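Local coordinates for sensor protein kinase WalK (Staphylococcus aureus, PDB 4YWZ), which probably senses an extracellular signal as the receptor part of an essential histidine kinase, which passes it on by phosphorylation in the WalKR two-component system, at residues 8-19 / 136-147. The protein carries 1 engineered substitution. Residues are numbered along the deposited sequence; the frame is centred on the assembly and turned at random.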
ATOM      1  N   GLU A   8      -1.148 -13.829  -4.167  1.00 33.55           N
ATOM      2  CA  GLU A   8      -2.445 -13.110  -4.157  1.00 33.75           C
ATOM      3  C   GLU A   8      -2.996 -12.980  -2.748  1.00 28.54           C
ATOM      4  O   GLU A   8      -3.386 -11.856  -2.309  1.00 26.07           O
ATOM      5  CB  GLU A   8      -3.462 -13.755  -5.142  1.00 33.86           C
ATOM      6  CG  GLU A   8      -4.811 -13.046  -5.029  1.00 34.01           C
ATOM      7  CD  GLU A   8      -5.821 -13.559  -6.041  1.00 42.06           C
ATOM      8  OE1 GLU A   8      -5.371 -14.110  -7.060  1.00 43.18           O
ATOM      9  OE2 GLU A   8      -7.024 -13.383  -5.796  1.00 44.26           O
ATOM     10  N   LYS A   9      -2.986 -14.040  -1.954  1.00 30.03           N
ATOM     11  CA  LYS A   9      -3.559 -13.986  -0.616  1.00 30.33           C
ATOM     12  C   LYS A   9      -2.722 -13.108   0.280  1.00 27.95           C
ATOM     13  O   LYS A   9      -3.230 -12.326   1.100  1.00 26.22           O
ATOM     14  CB  LYS A   9      -3.665 -15.419  -0.054  1.00 34.36           C
ATOM     15  CG  LYS A   9      -4.070 -15.470   1.405  1.00 38.99           C
ATOM     16  CD  LYS A   9      -3.768 -16.844   2.006  1.00 48.50           C
ATOM     17  CE  LYS A   9      -3.768 -16.794   3.527  1.00 51.36           C
ATOM     18  NZ  LYS A   9      -5.053 -16.179   3.954  1.00 51.20           N
ATOM     19  N   GLU A  10      -1.405 -13.168   0.088  1.00 28.73           N
ATOM     20  CA  GLU A  10      -0.492 -12.372   0.874  1.00 27.09           C
ATOM     21  C   GLU A  10      -0.716 -10.844   0.620  1.00 23.44           C
ATOM     22  O   GLU A  10      -0.772 -10.086   1.562  1.00 23.91           O
ATOM     23  CB  GLU A  10       0.941 -12.702   0.502  1.00 31.29           C
ATOM     24  CG  GLU A  10       1.502 -13.958   1.161  1.00 34.06           C
ATOM     25  CD  GLU A  10       2.802 -14.431   0.480  1.00 43.78           C
ATOM     26  OE1 GLU A  10       3.391 -13.731  -0.421  1.00 48.43           O
ATOM     27  OE2 GLU A  10       3.265 -15.535   0.894  1.00 65.62           O
ATOM     28  N   LEU A  11      -0.827 -10.450  -0.635  1.00 20.90           N
ATOM     29  CA  LEU A  11      -0.979  -9.053  -1.005  1.00 20.71           C
ATOM     30  C   LEU A  11      -2.346  -8.566  -0.554  1.00 18.84           C
ATOM     31  O   LEU A  11      -2.431  -7.422  -0.092  1.00 18.86           O
ATOM     32  CB  LEU A  11      -0.768  -8.837  -2.458  1.00 22.95           C
ATOM     33  CG  LEU A  11       0.660  -9.152  -2.945  1.00 25.21           C
ATOM     34  CD1 LEU A  11       0.640  -8.895  -4.423  1.00 28.30           C
ATOM     35  CD2 LEU A  11       1.640  -8.247  -2.234  1.00 25.79           C
ATOM     36  N   LEU A  12      -3.386  -9.396  -0.716  1.00 20.13           N
ATOM     37  CA  LEU A  12      -4.720  -8.937  -0.243  1.00 19.71           C
ATOM     38  C   LEU A  12      -4.726  -8.801   1.251  1.00 21.49           C
ATOM     39  O   LEU A  12      -5.233  -7.802   1.790  1.00 21.32           O
ATOM     40  CB  LEU A  12      -5.796  -9.931  -0.750  1.00 21.23           C
ATOM     41  CG  LEU A  12      -5.949  -9.883  -2.273  1.00 22.40           C
ATOM     42  CD1 LEU A  12      -6.777 -11.100  -2.746  1.00 25.98           C
ATOM     43  CD2 LEU A  12      -6.635  -8.666  -2.792  1.00 20.64           C
ATOM     44  N   ASP A  13      -4.158  -9.748   1.965  1.00 23.00           N
ATOM     45  CA  ASP A  13      -4.085  -9.643   3.434  1.00 26.00           C
ATOM     46  C   ASP A  13      -3.290  -8.457   3.878  1.00 23.27           C
ATOM     47  O   ASP A  13      -3.661  -7.817   4.792  1.00 25.08           O
ATOM     48  CB  ASP A  13      -3.454 -10.883   4.059  1.00 27.54           C
ATOM     49  CG  ASP A  13      -4.350 -12.122   4.038  1.00 35.62           C
ATOM     50  OD1 ASP A  13      -5.560 -12.073   3.779  1.00 36.88           O
ATOM     51  OD2 ASP A  13      -3.782 -13.167   4.264  1.00 38.18           O
ATOM     52  N   ASN A  14      -2.183  -8.100   3.196  1.00 22.27           N
ATOM     53  CA  ASN A  14      -1.406  -6.978   3.591  1.00 20.04           C
ATOM     54  C   ASN A  14      -2.218  -5.667   3.374  1.00 19.05           C
ATOM     55  O   ASN A  14      -2.227  -4.720   4.220  1.00 18.81           O
ATOM     56  CB  ASN A  14      -0.109  -6.807   2.739  1.00 23.27           C
ATOM     57  CG  ASN A  14       0.866  -7.901   2.852  1.00 27.55           C
ATOM     58  OD1 ASN A  14       0.903  -8.628   3.822  1.00 30.66           O
ATOM     59  ND2 ASN A  14       1.741  -8.014   1.797  1.00 28.29           N
ATOM     60  N   PHE A  15      -2.930  -5.597   2.220  1.00 18.66           N
ATOM     61  CA  PHE A  15      -3.760  -4.415   1.926  1.00 18.34           C
ATOM     62  C   PHE A  15      -4.813  -4.203   3.057  1.00 16.88           C
ATOM     63  O   PHE A  15      -4.951  -3.082   3.538  1.00 18.85           O
ATOM     64  CB  PHE A  15      -4.485  -4.626   0.610  1.00 18.22           C
ATOM     65  CG  PHE A  15      -5.367  -3.479   0.204  1.00 17.85           C
ATOM     66  CD1 PHE A  15      -6.664  -3.428   0.642  1.00 20.25           C
ATOM     67  CD2 PHE A  15      -4.931  -2.494  -0.670  1.00 17.72           C
ATOM     68  CE1 PHE A  15      -7.520  -2.368   0.289  1.00 20.01           C
ATOM     69  CE2 PHE A  15      -5.747  -1.471  -1.031  1.00 20.76           C
ATOM     70  CZ  PHE A  15      -7.046  -1.396  -0.529  1.00 21.08           C
ATOM     71  N   LYS A  16      -5.508  -5.276   3.426  1.00 20.25           N
ATOM     72  CA  LYS A  16      -6.609  -5.238   4.459  1.00 19.80           C
ATOM     73  C   LYS A  16      -6.014  -4.874   5.809  1.00 21.55           C
ATOM     74  O   LYS A  16      -6.518  -3.990   6.514  1.00 21.59           O
ATOM     75  CB  LYS A  16      -7.342  -6.539   4.512  1.00 19.51           C
ATOM     76  CG  LYS A  16      -8.160  -6.809   3.259  1.00 20.69           C
ATOM     77  CD  LYS A  16      -8.735  -8.198   3.342  1.00 21.94           C
ATOM     78  CE  LYS A  16      -9.480  -8.515   2.110  1.00 27.72           C
ATOM     79  NZ  LYS A  16     -10.128  -9.853   2.155  1.00 28.39           N
ATOM     80  N   LYS A  17      -4.844  -5.457   6.111  1.00 21.74           N
ATOM     81  CA  LYS A  17      -4.198  -5.199   7.442  1.00 22.11           C
ATOM     82  C   LYS A  17      -3.844  -3.784   7.568  1.00 21.71           C
ATOM     83  O   LYS A  17      -4.095  -3.098   8.576  1.00 25.35           O
ATOM     84  CB  LYS A  17      -3.002  -6.072   7.654  1.00 25.37           C
ATOM     85  CG  LYS A  17      -2.369  -5.922   9.040  1.00 35.40           C
ATOM     86  CD  LYS A  17      -1.080  -6.776   9.069  1.00 38.24           C
ATOM     87  CE  LYS A  17      -0.401  -6.571  10.397  1.00 48.89           C
ATOM     88  NZ  LYS A  17       0.864  -7.350  10.422  1.00 50.98           N
ATOM     89  N   ASN A  18      -3.290  -3.202   6.516  1.00 22.21           N
ATOM     90  CA  ASN A  18      -3.023  -1.821   6.440  1.00 21.90           C
ATOM     91  C   ASN A  18      -4.212  -0.815   6.673  1.00 21.36           C
ATOM     92  O   ASN A  18      -4.150   0.153   7.467  1.00 23.86           O
ATOM     93  CB  ASN A  18      -2.368  -1.633   5.120  1.00 29.97           C
ATOM     94  CG  ASN A  18      -1.490  -0.426   5.059  1.00 27.24           C
ATOM     95  OD1 ASN A  18      -0.461  -0.309   5.802  1.00 22.94           O
ATOM     96  ND2 ASN A  18      -1.897   0.518   4.246  1.00 26.84           N
ATOM     97  N   ILE A  19      -5.302  -1.041   5.963  1.00 20.69           N
ATOM     98  CA  ILE A  19      -6.533  -0.289   6.120  1.00 19.40           C
ATOM     99  C   ILE A  19      -6.978  -0.439   7.610  1.00 19.32           C
ATOM    100  O   ILE A  19      -7.403   0.543   8.198  1.00 19.59           O
ATOM    101  CB  ILE A  19      -7.622  -0.787   5.199  1.00 20.29           C
ATOM    102  CG1 ILE A  19      -7.330  -0.527   3.694  1.00 22.98           C
ATOM    103  CG2 ILE A  19      -8.964  -0.184   5.557  1.00 21.27           C
ATOM    104  CD1 ILE A  19      -6.968   0.867   3.349  1.00 27.13           C
ATOM    105  N   ILE A 136     -15.735   2.481   5.552  1.00 13.96           N
ATOM    106  CA  ILE A 136     -14.633   2.766   4.633  1.00 15.21           C
ATOM    107  C   ILE A 136     -14.833   1.941   3.377  1.00 15.89           C
ATOM    108  O   ILE A 136     -15.043   0.745   3.414  1.00 16.23           O
ATOM    109  CB  ILE A 136     -13.300   2.451   5.246  1.00 15.53           C
ATOM    110  CG1 ILE A 136     -13.065   3.296   6.463  1.00 17.40           C
ATOM    111  CG2 ILE A 136     -12.172   2.641   4.226  1.00 17.08           C
ATOM    112  CD1 ILE A 136     -11.814   2.929   7.205  1.00 20.32           C
ATOM    113  N   GLU A 137     -14.769   2.637   2.213  1.00 14.75           N
ATOM    114  CA  GLU A 137     -14.603   1.982   0.859  1.00 15.47           C
ATOM    115  C   GLU A 137     -13.129   2.157   0.488  1.00 16.65           C
ATOM    116  O   GLU A 137     -12.596   3.296   0.474  1.00 15.86           O
ATOM    117  CB  GLU A 137     -15.480   2.608  -0.228  1.00 16.03           C
ATOM    118  CG  GLU A 137     -16.936   2.366  -0.006  1.00 17.18           C
ATOM    119  CD  GLU A 137     -17.869   2.979  -1.111  1.00 18.88           C
ATOM    120  OE1 GLU A 137     -17.315   3.535  -2.106  1.00 21.77           O
ATOM    121  OE2 GLU A 137     -19.088   2.989  -0.820  1.00 21.52           O
ATOM    122  N   SER A 138     -12.464   1.018   0.305  1.00 16.32           N
ATOM    123  CA  SER A 138     -11.028   0.994   0.005  1.00 17.03           C
ATOM    124  C   SER A 138     -10.803   0.366  -1.340  1.00 17.74           C
ATOM    125  O   SER A 138     -11.501  -0.561  -1.790  1.00 17.83           O
ATOM    126  CB  SER A 138     -10.291   0.360   1.174  1.00 17.47           C
ATOM    127  OG  SER A 138     -10.547  -0.981   1.258  1.00 19.67           O
ATOM    128  N   LYS A 139      -9.741   0.869  -1.989  1.00 17.84           N
ATOM    129  CA  LYS A 139      -9.461   0.548  -3.405  1.00 18.21           C
ATOM    130  C   LYS A 139      -8.675  -0.730  -3.574  1.00 19.71           C
ATOM    131  O   LYS A 139      -7.560  -0.793  -4.183  1.00 20.19           O
ATOM    132  CB  LYS A 139      -8.733   1.728  -4.001  1.00 18.27           C
ATOM    133  CG  LYS A 139      -9.478   3.040  -4.034  1.00 18.54           C
ATOM    134  CD  LYS A 139      -8.644   4.145  -4.594  1.00 20.14           C
ATOM    135  CE  LYS A 139      -9.425   5.427  -4.538  1.00 23.92           C
ATOM    136  NZ  LYS A 139      -8.755   6.639  -5.126  1.00 26.26           N
ATOM    137  N   ILE A 140      -9.237  -1.839  -3.131  1.00 15.99           N
ATOM    138  CA  ILE A 140      -8.590  -3.137  -3.228  1.00 17.50           C
ATOM    139  C   ILE A 140      -8.343  -3.594  -4.709  1.00 17.25           C
ATOM    140  O   ILE A 140      -7.505  -4.487  -4.910  1.00 18.44           O
ATOM    141  CB  ILE A 140      -9.341  -4.218  -2.439  1.00 19.95           C
ATOM    142  CG1 ILE A 140      -8.433  -5.337  -2.020  1.00 21.26           C
ATOM    143  CG2 ILE A 140     -10.588  -4.696  -3.160  1.00 21.79           C
ATOM    144  CD1 ILE A 140      -8.972  -6.151  -0.894  1.00 21.31           C
ATOM    145  N   ASN A 141      -9.076  -2.971  -5.645  1.00 18.80           N
ATOM    146  CA  ASN A 141      -8.912  -3.337  -7.060  1.00 22.60           C
ATOM    147  C   ASN A 141      -7.542  -2.965  -7.495  1.00 21.74           C
ATOM    148  O   ASN A 141      -7.031  -3.602  -8.445  1.00 22.74           O
ATOM    149  CB  ASN A 141      -9.911  -2.706  -7.988  1.00 22.32           C
ATOM    150  CG  ASN A 141     -10.204  -3.618  -9.132  1.00 25.56           C
ATOM    151  OD1 ASN A 141     -10.193  -4.815  -8.955  1.00 28.95           O
ATOM    152  ND2 ASN A 141     -10.250  -3.049 -10.315  1.00 29.02           N
ATOM    153  N   ASP A 142      -6.838  -2.060  -6.796  1.00 21.94           N
ATOM    154  CA  ASP A 142      -5.477  -1.809  -7.172  1.00 26.12           C
ATOM    155  C   ASP A 142      -4.585  -3.040  -6.998  1.00 24.04           C
ATOM    156  O   ASP A 142      -3.639  -3.194  -7.802  1.00 23.00           O
ATOM    157  CB  ASP A 142      -4.907  -0.595  -6.406  1.00 30.50           C
ATOM    158  CG  ASP A 142      -5.470   0.830  -6.857  1.00 28.33           C
ATOM    159  OD1 ASP A 142      -5.931   1.039  -8.025  1.00 36.16           O
ATOM    160  OD2 ASP A 142      -5.236   1.742  -6.007  1.00 39.39           O
ATOM    161  N   VAL A 143      -4.834  -3.930  -5.989  1.00 18.31           N
ATOM    162  CA  VAL A 143      -4.153  -5.202  -5.775  1.00 19.76           C
ATOM    163  C   VAL A 143      -4.454  -6.160  -6.945  1.00 20.34           C
ATOM    164  O   VAL A 143      -3.562  -6.673  -7.589  1.00 20.20           O
ATOM    165  CB  VAL A 143      -4.486  -5.858  -4.432  1.00 22.91           C
ATOM    166  CG1 VAL A 143      -3.702  -7.107  -4.349  1.00 22.75           C
ATOM    167  CG2 VAL A 143      -4.180  -4.809  -3.292  1.00 26.17           C
ATOM    168  N   TYR A 144      -5.745  -6.363  -7.228  1.00 20.32           N
ATOM    169  CA  TYR A 144      -6.129  -7.229  -8.346  1.00 21.14           C
ATOM    170  C   TYR A 144      -5.579  -6.781  -9.658  1.00 19.75           C
ATOM    171  O   TYR A 144      -5.084  -7.614 -10.456  1.00 21.88           O
ATOM    172  CB  TYR A 144      -7.662  -7.358  -8.341  1.00 21.06           C
ATOM    173  CG  TYR A 144      -8.266  -8.107  -7.156  1.00 22.33           C
ATOM    174  CD1 TYR A 144      -8.167  -9.505  -7.015  1.00 29.33           C
ATOM    175  CD2 TYR A 144      -8.963  -7.448  -6.224  1.00 22.52           C
ATOM    176  CE1 TYR A 144      -8.788 -10.129  -5.928  1.00 28.36           C
ATOM    177  CE2 TYR A 144      -9.588  -8.100  -5.142  1.00 27.50           C
ATOM    178  CZ  TYR A 144      -9.501  -9.407  -5.026  1.00 28.47           C
ATOM    179  OH  TYR A 144     -10.100  -9.986  -3.945  1.00 30.58           O
ATOM    180  N   ASN A 145      -5.575  -5.484  -9.891  1.00 18.68           N
ATOM    181  CA  ASN A 145      -5.041  -4.900 -11.137  1.00 18.94           C
ATOM    182  C   ASN A 145      -3.543  -5.187 -11.262  1.00 25.21           C
ATOM    183  O   ASN A 145      -3.041  -5.566 -12.300  1.00 25.03           O
ATOM    184  CB  ASN A 145      -5.273  -3.426 -11.285  1.00 20.95           C
ATOM    185  CG  ASN A 145      -6.736  -3.042 -11.645  1.00 23.69           C
ATOM    186  OD1 ASN A 145      -7.468  -3.841 -12.216  1.00 24.43           O
ATOM    187  ND2 ASN A 145      -7.123  -1.876 -11.239  1.00 26.45           N
ATOM    188  N   GLN A 146      -2.832  -5.013 -10.155  1.00 21.44           N
ATOM    189  CA  GLN A 146      -1.366  -5.265 -10.207  1.00 22.61           C
ATOM    190  C   GLN A 146      -1.088  -6.756 -10.404  1.00 22.90           C
ATOM    191  O   GLN A 146      -0.162  -7.100 -11.132  1.00 24.24           O
ATOM    192  CB  GLN A 146      -0.727  -4.646  -9.006  1.00 25.93           C
ATOM    193  CG  GLN A 146       0.793  -4.876  -9.059  1.00 28.25           C
ATOM    194  CD  GLN A 146       1.556  -4.306 -10.269  1.00 37.31           C
ATOM    195  OE1 GLN A 146       1.022  -3.543 -11.107  1.00 36.92           O
ATOM    196  NE2 GLN A 146       2.876  -4.707 -10.340  1.00 36.03           N
ATOM    197  N   LEU A 147      -1.842  -7.632  -9.775  1.00 21.34           N
ATOM    198  CA  LEU A 147      -1.652  -9.082  -9.922  1.00 23.00           C
ATOM    199  C   LEU A 147      -1.873  -9.456 -11.385  1.00 27.50           C
ATOM    200  O   LEU A 147      -1.156 -10.262 -11.984  1.00 29.57           O
ATOM    201  CB  LEU A 147      -2.590  -9.826  -8.994  1.00 26.54           C
ATOM    202  CG  LEU A 147      -2.248  -9.840  -7.518  1.00 29.08           C
ATOM    203  CD1 LEU A 147      -3.364 -10.392  -6.686  1.00 34.03           C
ATOM    204  CD2 LEU A 147      -1.059 -10.779  -7.399  1.00 32.04           C
TER
HETATM  205  O   HOH W   1     -10.166  -9.976  -0.946  1.00 43.76           O
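The F15 ring packs against the backbone of the turn that joins strand 129-138 to helix 141-149. Its CZ lies 3.4 Å from I140 N, and I140 CA sits over one face, 3.9 Å from the ring centroid, in a CH-pi contact. With CG anti to the backbone N (chi1 180°), the ring reaches across to this turn, where K139 is the centre of an inverse gamma turn. S138 OG lies at the ring edge, in plane, and is hydrogen-bonded to W118 O. V143 CG2 meets CD2 of F15 obliquely at 3.6 Å. The receptor domain carries a Cache-clan sensor domain, with an antiparallel sheet beside the long helix 7-37. Here this helix packs nearly antiparallel to the C-terminal helix, with segment axes at 156°. L12 lies against V143 and Y144 in this helix pair. Its CD2 touches V143 CG1 at 3.7 Å and lies over one face of the Y144 ring, 4.0 Å from the centroid. A water bridges Y144 OH and K16 NZ. R116 makes a cation-pi contact with Y144. Further along, E8 CG packs on L147 CD1 at 3.4 Å. L11 CD1 meets L147 CD2 at 3.9 Å, and L11 also packs on Y22 of the second subunit.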